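Local atomic coordinates of bifunctional thiamine biosynthesis protein ThiDN (PDB entry 2PHP), a protein that probably makes thiamine monophosphate by phosphorylating hydroxymethylpyrimidine and condensing its diphosphate with a thiazole phosphate, the condensation probably falling to its C-terminal ThiN domain. Residues 99-104 against 158-163; 103-108 against 179-184; 111-116 against 145-150. All coordinates share one frame; numbering follows the deposited sequence.

Interaction 1 (99-104 against 158-163); sequences IKYDGG and PMIRVL
Ile-99 and Ile-160 form an antiparallel hydrogen-bonded pair that joins strand 95-100 to strand 159-164 within the mixed sheet of the ThiN domain. Ile-99 N gives a nearly straight bond (176°) to Ile-160 O at 2.8 Å, and Ile-160 N answers to Ile-99 O at 3.1 Å. Their side chains share one sheet face. With chi1 at 68°, Ile-99 CG1 sits between its own N and carbonyl carbon and leans over the partner strand, 3.7 Å from Ile-160 CB; CD1 goes on to touch Val-162 CG2. The selenomethionine Met-159, bent at chi2 and chi3, brings SE to 3.4 Å from Ile-99 O. The Lys-100 side chain starts away from strand 159-164 and packs on Tyr-181 of helix 167-185, but its carbonyl oxygen rests against the methyl CD1 of Ile-160. At Tyr-101 a water takes over the pairing, accepting from Tyr-101 N at 3.0 Å and donating to Pro-158 O at 2.6 Å. The phenol ring crosses the proline at about a right angle, with Tyr-101 CD2 3.3 Å from Pro-158 CB, while its edge meets Ile-160 CG1. Asp-102 then caps helix 103-109, its OD1 accepting from Leu-105 N. Direct backbone bonds and apolar cover at Ile-99 thus give way to ring packing and a water that still links Tyr-101 N to Pro-158 O where direct pairing stops.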
ATOM      1  N   ILE B  99      -5.009  -3.677 -21.620  1.00 28.83           N
ATOM      2  CA  ILE B  99      -3.644  -4.175 -21.474  1.00 27.36           C
ATOM      3  C   ILE B  99      -2.750  -3.624 -22.580  1.00 27.61           C
ATOM      4  O   ILE B  99      -3.236  -3.086 -23.582  1.00 26.56           O
ATOM      5  CB  ILE B  99      -3.589  -5.719 -21.501  1.00 29.11           C
ATOM      6  CG1 ILE B  99      -3.956  -6.239 -22.891  1.00 27.20           C
ATOM      7  CG2 ILE B  99      -4.547  -6.290 -20.461  1.00 27.49           C
ATOM      8  CD1 ILE B  99      -3.895  -7.758 -22.988  1.00 30.51           C
ATOM      9  N   LYS B 100      -1.444  -3.744 -22.386  1.00 26.83           N
ATOM     10  CA  LYS B 100      -0.491  -3.231 -23.351  1.00 29.32           C
ATOM     11  C   LYS B 100      -0.676  -3.836 -24.746  1.00 29.22           C
ATOM     12  O   LYS B 100      -0.970  -5.026 -24.903  1.00 27.23           O
ATOM     13  CB  LYS B 100       0.923  -3.476 -22.843  1.00 30.74           C
ATOM     14  CG  LYS B 100       2.012  -2.907 -23.717  1.00 35.26           C
ATOM     15  CD  LYS B 100       3.374  -3.382 -23.238  1.00 38.49           C
ATOM     16  CE  LYS B 100       4.497  -2.706 -24.009  1.00 38.51           C
ATOM     17  NZ  LYS B 100       5.808  -3.238 -23.561  1.00 43.02           N
ATOM     18  N   TYR B 101      -0.509  -2.994 -25.758  1.00 30.87           N
ATOM     19  CA  TYR B 101      -0.658  -3.404 -27.145  1.00 33.16           C
ATOM     20  C   TYR B 101       0.640  -3.907 -27.766  1.00 33.00           C
ATOM     21  O   TYR B 101       1.721  -3.474 -27.389  1.00 31.01           O
ATOM     22  CB  TYR B 101      -1.167  -2.226 -27.969  1.00 34.54           C
ATOM     23  CG  TYR B 101      -1.070  -2.448 -29.461  1.00 39.74           C
ATOM     24  CD1 TYR B 101      -2.064  -3.146 -30.151  1.00 41.48           C
ATOM     25  CD2 TYR B 101       0.013  -1.952 -30.188  1.00 40.76           C
ATOM     26  CE1 TYR B 101      -1.986  -3.337 -31.526  1.00 43.41           C
ATOM     27  CE2 TYR B 101       0.102  -2.137 -31.562  1.00 42.74           C
ATOM     28  CZ  TYR B 101      -0.902  -2.826 -32.226  1.00 45.25           C
ATOM     29  OH  TYR B 101      -0.839  -2.983 -33.595  1.00 46.70           O
ATOM     30  N   ASP B 102       0.516  -4.811 -28.734  1.00 33.64           N
ATOM     31  CA  ASP B 102       1.666  -5.361 -29.457  1.00 34.77           C
ATOM     32  C   ASP B 102       1.169  -6.006 -30.752  1.00 35.64           C
ATOM     33  O   ASP B 102       0.385  -6.953 -30.715  1.00 34.45           O
ATOM     34  CB  ASP B 102       2.405  -6.396 -28.606  1.00 35.82           C
ATOM     35  CG  ASP B 102       3.601  -7.010 -29.334  1.00 38.43           C
ATOM     36  OD1 ASP B 102       3.410  -7.631 -30.405  1.00 38.77           O
ATOM     37  OD2 ASP B 102       4.734  -6.875 -28.835  1.00 37.53           O
ATOM     38  N   GLY B 103       1.625  -5.475 -31.887  1.00 36.01           N
ATOM     39  CA  GLY B 103       1.210  -5.990 -33.184  1.00 37.56           C
ATOM     40  C   GLY B 103       1.425  -7.482 -33.393  1.00 38.68           C
ATOM     41  O   GLY B 103       0.524  -8.192 -33.853  1.00 38.90           O
ATOM     42  N   GLY B 104       2.622  -7.958 -33.061  1.00 37.68           N
ATOM     43  CA  GLY B 104       2.914  -9.366 -33.216  1.00 37.89           C
ATOM     44  C   GLY B 104       1.973 -10.210 -32.382  1.00 37.70           C
ATOM     45  O   GLY B 104       1.487 -11.248 -32.834  1.00 37.06           O
ATOM     46  N   PRO B 158      -1.015   2.983 -28.129  1.00 29.86           N
ATOM     47  CA  PRO B 158      -1.917   1.928 -28.606  1.00 30.63           C
ATOM     48  C   PRO B 158      -2.443   1.084 -27.437  1.00 30.64           C
ATOM     49  O   PRO B 158      -1.835   1.068 -26.363  1.00 31.03           O
ATOM     50  CB  PRO B 158      -1.036   1.129 -29.576  1.00 29.03           C
ATOM     51  CG  PRO B 158       0.355   1.376 -29.073  1.00 29.14           C
ATOM     52  CD  PRO B 158       0.315   2.846 -28.741  1.00 29.13           C
HETATM   53  N   MSE B 159      -3.557   0.383 -27.642  1.00 29.38           N
HETATM   54  CA  MSE B 159      -4.144  -0.407 -26.560  1.00 30.37           C
HETATM   55  C   MSE B 159      -4.908  -1.652 -26.991  1.00 30.68           C
HETATM   56  O   MSE B 159      -5.496  -1.688 -28.066  1.00 30.64           O
HETATM   57  CB  MSE B 159      -5.120   0.464 -25.759  1.00 32.01           C
HETATM   58  CG  MSE B 159      -5.423  -0.054 -24.359  1.00 32.82           C
HETATM   59 SE   MSE B 159      -3.867   0.234 -23.223  1.00 42.95          SE
HETATM   60  CE  MSE B 159      -3.751   2.154 -23.473  1.00 36.04           C
ATOM     61  N   ILE B 160      -4.896  -2.670 -26.134  1.00 29.86           N
ATOM     62  CA  ILE B 160      -5.657  -3.890 -26.377  1.00 28.97           C
ATOM     63  C   ILE B 160      -6.672  -3.944 -25.240  1.00 28.84           C
ATOM     64  O   ILE B 160      -6.308  -3.874 -24.067  1.00 30.93           O
ATOM     65  CB  ILE B 160      -4.804  -5.173 -26.302  1.00 27.97           C
ATOM     66  CG1 ILE B 160      -3.902  -5.288 -27.533  1.00 26.91           C
ATOM     67  CG2 ILE B 160      -5.728  -6.394 -26.216  1.00 24.98           C
ATOM     68  CD1 ILE B 160      -2.914  -6.430 -27.449  1.00 27.18           C
ATOM     69  N   ARG B 161      -7.945  -4.046 -25.583  1.00 28.82           N
ATOM     70  CA  ARG B 161      -8.988  -4.113 -24.573  1.00 28.25           C
ATOM     71  C   ARG B 161      -9.648  -5.494 -24.622  1.00 29.05           C
ATOM     72  O   ARG B 161     -10.155  -5.913 -25.661  1.00 27.58           O
ATOM     73  CB  ARG B 161      -9.999  -2.985 -24.816  1.00 30.39           C
ATOM     74  CG  ARG B 161      -9.327  -1.614 -24.907  1.00 31.35           C
ATOM     75  CD  ARG B 161     -10.263  -0.513 -25.376  1.00 34.06           C
ATOM     76  NE  ARG B 161      -9.561   0.770 -25.481  1.00 34.99           N
ATOM     77  CZ  ARG B 161      -8.773   1.121 -26.496  1.00 35.15           C
ATOM     78  NH1 ARG B 161      -8.580   0.295 -27.523  1.00 35.49           N
ATOM     79  NH2 ARG B 161      -8.149   2.290 -26.468  1.00 32.62           N
ATOM     80  N   VAL B 162      -9.601  -6.207 -23.497  1.00 27.83           N
ATOM     81  CA  VAL B 162     -10.179  -7.539 -23.376  1.00 27.71           C
ATOM     82  C   VAL B 162     -11.557  -7.432 -22.705  1.00 30.95           C
ATOM     83  O   VAL B 162     -11.683  -6.866 -21.620  1.00 31.78           O
ATOM     84  CB  VAL B 162      -9.243  -8.467 -22.545  1.00 28.54           C
ATOM     85  CG1 VAL B 162      -9.860  -9.844 -22.384  1.00 26.12           C
ATOM     86  CG2 VAL B 162      -7.874  -8.576 -23.232  1.00 26.13           C
ATOM     87  N   LEU B 163     -12.585  -7.966 -23.363  1.00 29.36           N
ATOM     88  CA  LEU B 163     -13.952  -7.910 -22.842  1.00 28.70           C
ATOM     89  C   LEU B 163     -14.465  -9.302 -22.478  1.00 29.13           C
ATOM     90  O   LEU B 163     -13.914 -10.311 -22.919  1.00 28.89           O
ATOM     91  CB  LEU B 163     -14.895  -7.278 -23.881  1.00 30.88           C
ATOM     92  CG  LEU B 163     -14.598  -5.858 -24.389  1.00 32.64           C
ATOM     93  CD1 LEU B 163     -13.411  -5.882 -25.334  1.00 33.81           C
ATOM     94  CD2 LEU B 163     -15.809  -5.300 -25.124  1.00 34.26           C
TER
HETATM   95  O   HOH W   1       0.104  -0.160 -25.052  1.00 33.43           O

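Interaction 2 (103-108 against 179-184); sequences GGLIKL and KIYNTL
Leu-105 of helix 103-109 sets CD1 against Ile-180 and CD2 against Tyr-181 on helix 167-185. CD1 of Leu-105 lies 3.8 Å from CG2 of Ile-180 and also close to Tyr-181 N; CD2 of Leu-105 comes to 3.7 Å from CD1 of Tyr-181, the leucine crossing the tyrosine side chain at about a right angle. A chi1 of -179° carries the isobutyl group away from the nitrogen side of its residue and out to the other helix. One turn on, Leu-108 slides past Ile-180 in the opposite sense, with Leu-108 CD1 3.7 Å from Ile-180 CG2, so this methyl of Ile-180 touches both leucines. The same CD1 of Leu-108 meets CD2 of Leu-184 tip to tip at 3.3 Å, tighter than normal van der Waals contact. Leu-184 sends its other methyl, CD1, against the backbone at Gly-104 and Leu-105, 3.8 Å from Leu-105 CA. An alanine in place of Leu-105 would probably open a gap between the helices, leaving Tyr-181 CD1 without its leucine neighbour and Ile-180 CG2 with Leu-108 alone of the two. Further out, Tyr-181 also packs on Thr-28 and Leu-29, and Ile-180 on Lys-112. The two helix segments approach to 10.2 Å between axes, their directions 128° apart. The contact between them is wholly apolar: it depends on the fit of methyls of branched side chains, while backbone bonds such as Lys-107 N to Gly-103 O, Leu-108 N to Gly-104 O and Leu-184 N to Ile-180 O stay within each helix.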
ATOM      1  N   GLY B 103       1.625  -5.475 -31.887  1.00 36.01           N
ATOM      2  CA  GLY B 103       1.210  -5.990 -33.184  1.00 37.56           C
ATOM      3  C   GLY B 103       1.425  -7.482 -33.393  1.00 38.68           C
ATOM      4  O   GLY B 103       0.524  -8.192 -33.853  1.00 38.90           O
ATOM      5  N   GLY B 104       2.622  -7.958 -33.061  1.00 37.68           N
ATOM      6  CA  GLY B 104       2.914  -9.366 -33.216  1.00 37.89           C
ATOM      7  C   GLY B 104       1.973 -10.210 -32.382  1.00 37.70           C
ATOM      8  O   GLY B 104       1.487 -11.248 -32.834  1.00 37.06           O
ATOM      9  N   LEU B 105       1.716  -9.760 -31.155  1.00 38.14           N
ATOM     10  CA  LEU B 105       0.834 -10.476 -30.243  1.00 36.20           C
ATOM     11  C   LEU B 105      -0.562 -10.591 -30.853  1.00 36.52           C
ATOM     12  O   LEU B 105      -1.186 -11.653 -30.798  1.00 37.18           O
ATOM     13  CB  LEU B 105       0.777  -9.752 -28.895  1.00 35.85           C
ATOM     14  CG  LEU B 105      -0.086 -10.342 -27.771  1.00 35.47           C
ATOM     15  CD1 LEU B 105       0.314 -11.786 -27.483  1.00 34.13           C
ATOM     16  CD2 LEU B 105       0.089  -9.490 -26.524  1.00 33.30           C
ATOM     17  N   ILE B 106      -1.042  -9.502 -31.446  1.00 36.58           N
ATOM     18  CA  ILE B 106      -2.362  -9.488 -32.079  1.00 38.23           C
ATOM     19  C   ILE B 106      -2.477 -10.597 -33.137  1.00 38.91           C
ATOM     20  O   ILE B 106      -3.435 -11.375 -33.125  1.00 37.77           O
ATOM     21  CB  ILE B 106      -2.642  -8.121 -32.747  1.00 39.42           C
ATOM     22  CG1 ILE B 106      -2.787  -7.026 -31.681  1.00 42.52           C
ATOM     23  CG2 ILE B 106      -3.893  -8.205 -33.603  1.00 40.11           C
ATOM     24  CD1 ILE B 106      -3.993  -7.193 -30.767  1.00 42.27           C
ATOM     25  N   LYS B 107      -1.501 -10.661 -34.047  1.00 38.48           N
ATOM     26  CA  LYS B 107      -1.496 -11.690 -35.095  1.00 40.21           C
ATOM     27  C   LYS B 107      -1.602 -13.075 -34.482  1.00 38.81           C
ATOM     28  O   LYS B 107      -2.354 -13.917 -34.958  1.00 40.93           O
ATOM     29  CB  LYS B 107      -0.212 -11.625 -35.929  1.00 41.23           C
ATOM     30  CG  LYS B 107      -0.039 -10.350 -36.712  1.00 45.90           C
ATOM     31  CD  LYS B 107       1.259 -10.366 -37.500  1.00 50.04           C
ATOM     32  CE  LYS B 107       1.476  -9.040 -38.217  1.00 52.97           C
ATOM     33  NZ  LYS B 107       2.801  -8.993 -38.900  1.00 55.32           N
ATOM     34  N   LEU B 108      -0.835 -13.312 -33.426  1.00 38.21           N
ATOM     35  CA  LEU B 108      -0.856 -14.601 -32.758  1.00 39.70           C
ATOM     36  C   LEU B 108      -2.170 -14.860 -32.039  1.00 42.24           C
ATOM     37  O   LEU B 108      -2.461 -15.997 -31.681  1.00 43.39           O
ATOM     38  CB  LEU B 108       0.283 -14.697 -31.745  1.00 40.09           C
ATOM     39  CG  LEU B 108       1.710 -14.771 -32.286  1.00 39.95           C
ATOM     40  CD1 LEU B 108       2.671 -14.954 -31.135  1.00 39.86           C
ATOM     41  CD2 LEU B 108       1.828 -15.939 -33.243  1.00 41.38           C
ATOM     42  N   LYS B 179       0.558 -15.601 -21.544  1.00 35.16           N
ATOM     43  CA  LYS B 179       1.457 -16.729 -21.784  1.00 37.71           C
ATOM     44  C   LYS B 179       2.036 -16.703 -23.184  1.00 36.96           C
ATOM     45  O   LYS B 179       3.192 -17.065 -23.390  1.00 37.64           O
ATOM     46  CB  LYS B 179       0.738 -18.051 -21.528  1.00 39.64           C
ATOM     47  CG  LYS B 179       0.603 -18.337 -20.041  1.00 43.65           C
ATOM     48  CD  LYS B 179      -0.224 -19.571 -19.757  1.00 47.93           C
ATOM     49  CE  LYS B 179      -0.414 -19.746 -18.254  1.00 50.51           C
ATOM     50  NZ  LYS B 179      -1.362 -20.851 -17.929  1.00 52.87           N
ATOM     51  N   ILE B 180       1.232 -16.265 -24.143  1.00 36.71           N
ATOM     52  CA  ILE B 180       1.688 -16.168 -25.521  1.00 36.25           C
ATOM     53  C   ILE B 180       2.738 -15.063 -25.558  1.00 36.05           C
ATOM     54  O   ILE B 180       3.824 -15.233 -26.108  1.00 35.45           O
ATOM     55  CB  ILE B 180       0.514 -15.821 -26.466  1.00 36.32           C
ATOM     56  CG1 ILE B 180      -0.472 -16.994 -26.501  1.00 35.22           C
ATOM     57  CG2 ILE B 180       1.035 -15.464 -27.854  1.00 35.41           C
ATOM     58  CD1 ILE B 180      -1.693 -16.747 -27.369  1.00 36.60           C
ATOM     59  N   TYR B 181       2.412 -13.936 -24.935  1.00 35.18           N
ATOM     60  CA  TYR B 181       3.321 -12.805 -24.887  1.00 34.85           C
ATOM     61  C   TYR B 181       4.654 -13.180 -24.235  1.00 35.29           C
ATOM     62  O   TYR B 181       5.709 -12.722 -24.679  1.00 35.67           O
ATOM     63  CB  TYR B 181       2.683 -11.650 -24.116  1.00 35.15           C
ATOM     64  CG  TYR B 181       3.488 -10.377 -24.163  1.00 35.34           C
ATOM     65  CD1 TYR B 181       3.629  -9.662 -25.352  1.00 36.12           C
ATOM     66  CD2 TYR B 181       4.102  -9.877 -23.015  1.00 35.50           C
ATOM     67  CE1 TYR B 181       4.359  -8.480 -25.398  1.00 36.50           C
ATOM     68  CE2 TYR B 181       4.831  -8.692 -23.045  1.00 35.23           C
ATOM     69  CZ  TYR B 181       4.956  -8.002 -24.236  1.00 36.56           C
ATOM     70  OH  TYR B 181       5.664  -6.833 -24.271  1.00 36.69           O
ATOM     71  N   ASN B 182       4.614 -14.001 -23.186  1.00 35.53           N
ATOM     72  CA  ASN B 182       5.849 -14.402 -22.514  1.00 37.69           C
ATOM     73  C   ASN B 182       6.807 -15.089 -23.484  1.00 38.93           C
ATOM     74  O   ASN B 182       8.019 -14.890 -23.411  1.00 38.41           O
ATOM     75  CB  ASN B 182       5.573 -15.344 -21.335  1.00 37.48           C
ATOM     76  CG  ASN B 182       4.899 -14.643 -20.158  1.00 41.19           C
ATOM     77  OD1 ASN B 182       5.115 -13.447 -19.910  1.00 40.08           O
ATOM     78  ND2 ASN B 182       4.088 -15.395 -19.413  1.00 41.32           N
ATOM     79  N   THR B 183       6.257 -15.901 -24.384  1.00 39.99           N
ATOM     80  CA  THR B 183       7.062 -16.611 -25.365  1.00 41.39           C
ATOM     81  C   THR B 183       7.686 -15.592 -26.312  1.00 42.25           C
ATOM     82  O   THR B 183       8.878 -15.662 -26.608  1.00 42.44           O
ATOM     83  CB  THR B 183       6.203 -17.614 -26.170  1.00 41.99           C
ATOM     84  OG1 THR B 183       5.531 -18.495 -25.264  1.00 40.90           O
ATOM     85  CG2 THR B 183       7.074 -18.451 -27.104  1.00 41.99           C
ATOM     86  N   LEU B 184       6.887 -14.639 -26.780  1.00 43.10           N
ATOM     87  CA  LEU B 184       7.402 -13.613 -27.682  1.00 45.21           C
ATOM     88  C   LEU B 184       8.527 -12.854 -26.994  1.00 46.49           C
ATOM     89  O   LEU B 184       9.563 -12.582 -27.591  1.00 46.94           O
ATOM     90  CB  LEU B 184       6.315 -12.608 -28.063  1.00 45.03           C
ATOM     91  CG  LEU B 184       5.105 -13.068 -28.869  1.00 46.84           C
ATOM     92  CD1 LEU B 184       4.247 -11.852 -29.182  1.00 46.22           C
ATOM     93  CD2 LEU B 184       5.553 -13.748 -30.155  1.00 47.21           C
TER

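Interaction 3 (111-116 against 145-150); sequences DKFAVS and PDIIYD
Asp-146 reaches Ala-114 because chi1 of -65° places its CG anti to the carbonyl carbon, beside its own N; in Tyr-149, chi1 of 78° sets CG between N and the carbonyl carbon and brings the CD2-CE2 edge to Val-115 CG1. The carboxylate oxygen OD2 of Asp-146 accepts from Ala-114 N at 2.8 Å in a nearly straight bond (169°), using the anti lone pair, and it lies in the plane of the Phe-113 ring at the ring's edge. OD1 of Asp-146 forms a salt bridge with Lys-173 of helix 167-185. In the other direction, Ala-114 O is gripped by two donors, Ile-147 N at 3.0 Å and Asp-146 N at 2.9 Å, the second tilted out of the carbonyl plane. The peptides before and after Ala-114 are thus both tied where pairing starts, the first through its N-H, the second through its O. From here the strands run parallel: Ser-116 N bonds to Ile-147 O at 2.9 Å, and Tyr-149 N to Ser-116 O at 3.2 Å. On one face of the sheet, Val-115 CG1 touches Ile-147 CG2 and lies 3.6 Å from CD2 of Tyr-149. Ser-116 faces the other side, where its CB lies 3.8 Å from CG of Pro-145 and its OG bonds to Ala-137 O of helix 129-141. This is the strand pair of a beta-alpha-beta crossover, strand 115-117, helix 129-141, strand 147-150, with 115-117 outermost in the sheet of this chain. Shared between Ala-114 N and Lys-173, the Asp-146 carboxylate probably ties the chain entering strand 115-117 to helix 167-185, its charge at least partly balanced by the lysine.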
ATOM      1  N   ASP B 111      -6.210 -15.925 -34.077  1.00 54.69           N
ATOM      2  CA  ASP B 111      -6.560 -17.305 -34.367  1.00 56.12           C
ATOM      3  C   ASP B 111      -7.258 -17.962 -33.170  1.00 55.74           C
ATOM      4  O   ASP B 111      -7.990 -18.944 -33.328  1.00 57.07           O
ATOM      5  CB  ASP B 111      -5.299 -18.087 -34.736  1.00 59.85           C
ATOM      6  CG  ASP B 111      -4.615 -17.533 -35.979  1.00 64.01           C
ATOM      7  OD1 ASP B 111      -5.231 -17.573 -37.069  1.00 65.24           O
ATOM      8  OD2 ASP B 111      -3.466 -17.051 -35.863  1.00 65.49           O
ATOM      9  N   LYS B 112      -7.049 -17.403 -31.979  1.00 53.84           N
ATOM     10  CA  LYS B 112      -7.643 -17.941 -30.751  1.00 51.04           C
ATOM     11  C   LYS B 112      -8.748 -17.046 -30.181  1.00 48.40           C
ATOM     12  O   LYS B 112      -9.515 -17.463 -29.309  1.00 47.35           O
ATOM     13  CB  LYS B 112      -6.552 -18.127 -29.693  1.00 53.02           C
ATOM     14  CG  LYS B 112      -5.421 -19.028 -30.148  1.00 55.75           C
ATOM     15  CD  LYS B 112      -4.253 -19.002 -29.174  1.00 57.38           C
ATOM     16  CE  LYS B 112      -3.076 -19.769 -29.776  1.00 57.88           C
ATOM     17  NZ  LYS B 112      -1.967 -19.994 -28.809  1.00 58.47           N
ATOM     18  N   PHE B 113      -8.829 -15.819 -30.679  1.00 44.86           N
ATOM     19  CA  PHE B 113      -9.823 -14.873 -30.189  1.00 42.88           C
ATOM     20  C   PHE B 113     -10.507 -14.092 -31.299  1.00 41.76           C
ATOM     21  O   PHE B 113      -9.966 -13.945 -32.396  1.00 41.78           O
ATOM     22  CB  PHE B 113      -9.154 -13.871 -29.238  1.00 41.99           C
ATOM     23  CG  PHE B 113      -8.665 -14.477 -27.958  1.00 40.76           C
ATOM     24  CD1 PHE B 113      -9.561 -14.811 -26.949  1.00 40.56           C
ATOM     25  CD2 PHE B 113      -7.311 -14.714 -27.756  1.00 41.15           C
ATOM     26  CE1 PHE B 113      -9.116 -15.372 -25.752  1.00 40.39           C
ATOM     27  CE2 PHE B 113      -6.855 -15.277 -26.562  1.00 40.85           C
ATOM     28  CZ  PHE B 113      -7.762 -15.604 -25.558  1.00 39.05           C
ATOM     29  N   ALA B 114     -11.708 -13.604 -31.002  1.00 40.12           N
ATOM     30  CA  ALA B 114     -12.453 -12.776 -31.937  1.00 38.64           C
ATOM     31  C   ALA B 114     -11.854 -11.397 -31.695  1.00 39.14           C
ATOM     32  O   ALA B 114     -11.876 -10.895 -30.570  1.00 39.40           O
ATOM     33  CB  ALA B 114     -13.931 -12.776 -31.591  1.00 36.45           C
ATOM     34  N   VAL B 115     -11.312 -10.796 -32.748  1.00 38.79           N
ATOM     35  CA  VAL B 115     -10.670  -9.491 -32.649  1.00 38.07           C
ATOM     36  C   VAL B 115     -11.275  -8.468 -33.609  1.00 38.63           C
ATOM     37  O   VAL B 115     -11.654  -8.793 -34.734  1.00 39.93           O
ATOM     38  CB  VAL B 115      -9.155  -9.608 -32.959  1.00 38.23           C
ATOM     39  CG1 VAL B 115      -8.452  -8.295 -32.659  1.00 37.55           C
ATOM     40  CG2 VAL B 115      -8.543 -10.742 -32.159  1.00 39.05           C
ATOM     41  N   SER B 116     -11.361  -7.226 -33.149  1.00 37.00           N
ATOM     42  CA  SER B 116     -11.880  -6.138 -33.956  1.00 37.12           C
ATOM     43  C   SER B 116     -11.141  -4.881 -33.511  1.00 37.73           C
ATOM     44  O   SER B 116     -10.420  -4.902 -32.513  1.00 38.07           O
ATOM     45  CB  SER B 116     -13.388  -5.986 -33.752  1.00 36.19           C
ATOM     46  OG  SER B 116     -13.911  -5.002 -34.624  1.00 36.65           O
ATOM     47  N   PRO B 145     -16.650  -8.548 -29.717  1.00 33.47           N
ATOM     48  CA  PRO B 145     -15.558  -9.518 -29.809  1.00 33.98           C
ATOM     49  C   PRO B 145     -14.877  -9.720 -28.461  1.00 34.57           C
ATOM     50  O   PRO B 145     -15.298  -9.145 -27.458  1.00 34.67           O
ATOM     51  CB  PRO B 145     -14.623  -8.877 -30.827  1.00 33.11           C
ATOM     52  CG  PRO B 145     -14.748  -7.412 -30.487  1.00 31.69           C
ATOM     53  CD  PRO B 145     -16.249  -7.244 -30.279  1.00 33.33           C
ATOM     54  N   ASP B 146     -13.835 -10.545 -28.447  1.00 34.42           N
ATOM     55  CA  ASP B 146     -13.077 -10.796 -27.229  1.00 34.75           C
ATOM     56  C   ASP B 146     -12.098  -9.645 -27.044  1.00 34.50           C
ATOM     57  O   ASP B 146     -11.735  -9.290 -25.924  1.00 34.97           O
ATOM     58  CB  ASP B 146     -12.261 -12.079 -27.354  1.00 35.19           C
ATOM     59  CG  ASP B 146     -13.125 -13.310 -27.486  1.00 37.51           C
ATOM     60  OD1 ASP B 146     -13.829 -13.645 -26.513  1.00 36.33           O
ATOM     61  OD2 ASP B 146     -13.091 -13.937 -28.562  1.00 38.82           O
ATOM     62  N   ILE B 147     -11.680  -9.063 -28.163  1.00 33.36           N
ATOM     63  CA  ILE B 147     -10.697  -7.996 -28.142  1.00 31.55           C
ATOM     64  C   ILE B 147     -11.008  -6.832 -29.067  1.00 32.26           C
ATOM     65  O   ILE B 147     -11.438  -7.017 -30.209  1.00 32.20           O
ATOM     66  CB  ILE B 147      -9.307  -8.554 -28.536  1.00 31.92           C
ATOM     67  CG1 ILE B 147      -8.887  -9.648 -27.551  1.00 33.08           C
ATOM     68  CG2 ILE B 147      -8.294  -7.438 -28.601  1.00 29.78           C
ATOM     69  CD1 ILE B 147      -7.605 -10.366 -27.931  1.00 36.96           C
ATOM     70  N   ILE B 148     -10.786  -5.631 -28.548  1.00 29.63           N
ATOM     71  CA  ILE B 148     -10.960  -4.407 -29.298  1.00 29.91           C
ATOM     72  C   ILE B 148      -9.646  -3.671 -29.060  1.00 31.39           C
ATOM     73  O   ILE B 148      -9.304  -3.331 -27.925  1.00 30.60           O
ATOM     74  CB  ILE B 148     -12.133  -3.553 -28.771  1.00 30.67           C
ATOM     75  CG1 ILE B 148     -13.462  -4.262 -29.047  1.00 30.03           C
ATOM     76  CG2 ILE B 148     -12.136  -2.198 -29.459  1.00 30.37           C
ATOM     77  CD1 ILE B 148     -14.670  -3.459 -28.653  1.00 32.53           C
ATOM     78  N   TYR B 149      -8.889  -3.457 -30.125  1.00 32.20           N
ATOM     79  CA  TYR B 149      -7.615  -2.777 -29.995  1.00 32.31           C
ATOM     80  C   TYR B 149      -7.581  -1.618 -30.965  1.00 32.13           C
ATOM     81  O   TYR B 149      -8.459  -1.485 -31.806  1.00 33.01           O
ATOM     82  CB  TYR B 149      -6.473  -3.754 -30.302  1.00 34.54           C
ATOM     83  CG  TYR B 149      -6.243  -4.030 -31.779  1.00 36.69           C
ATOM     84  CD1 TYR B 149      -5.485  -3.156 -32.564  1.00 38.37           C
ATOM     85  CD2 TYR B 149      -6.773  -5.168 -32.392  1.00 38.51           C
ATOM     86  CE1 TYR B 149      -5.257  -3.410 -33.918  1.00 37.93           C
ATOM     87  CE2 TYR B 149      -6.550  -5.430 -33.745  1.00 37.37           C
ATOM     88  CZ  TYR B 149      -5.792  -4.548 -34.502  1.00 39.48           C
ATOM     89  OH  TYR B 149      -5.570  -4.805 -35.837  1.00 38.88           O
ATOM     90  N   ASP B 150      -6.580  -0.764 -30.817  1.00 31.76           N
ATOM     91  CA  ASP B 150      -6.395   0.357 -31.719  1.00 32.74           C
ATOM     92  C   ASP B 150      -4.899   0.642 -31.713  1.00 34.38           C
ATOM     93  O   ASP B 150      -4.219   0.413 -30.706  1.00 34.20           O
ATOM     94  CB  ASP B 150      -7.226   1.579 -31.293  1.00 32.61           C
ATOM     95  CG  ASP B 150      -6.593   2.367 -30.158  1.00 34.38           C
ATOM     96  OD1 ASP B 150      -6.578   1.871 -29.013  1.00 34.74           O
ATOM     97  OD2 ASP B 150      -6.112   3.488 -30.425  1.00 32.16           O
TER

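Overall arrangement
All three contacts lie within the ThiN domain and take in one end of its mixed sheet and the helices packed on it. Interactions 1 and 3 have centres about 9 Å apart in that sheet, where strands 159-164 and 147-150 are neighbours bonded by Arg-161 N to Ile-148 O and by the Arg-161 to Asp-150 salt bridge. Interaction 2, its centre about 10 Å from that of interaction 1 and 13 Å from that of interaction 3, shares helix 103-109 with interaction 1. Ile-106 of that helix touches both Ile-160 and Tyr-149. Strand 95-100 and helix 103-109 precede the beta-alpha-beta unit of interaction 3, strand 159-164 and helix 167-185 follow it, and interactions 1 and 2 join the two flanks.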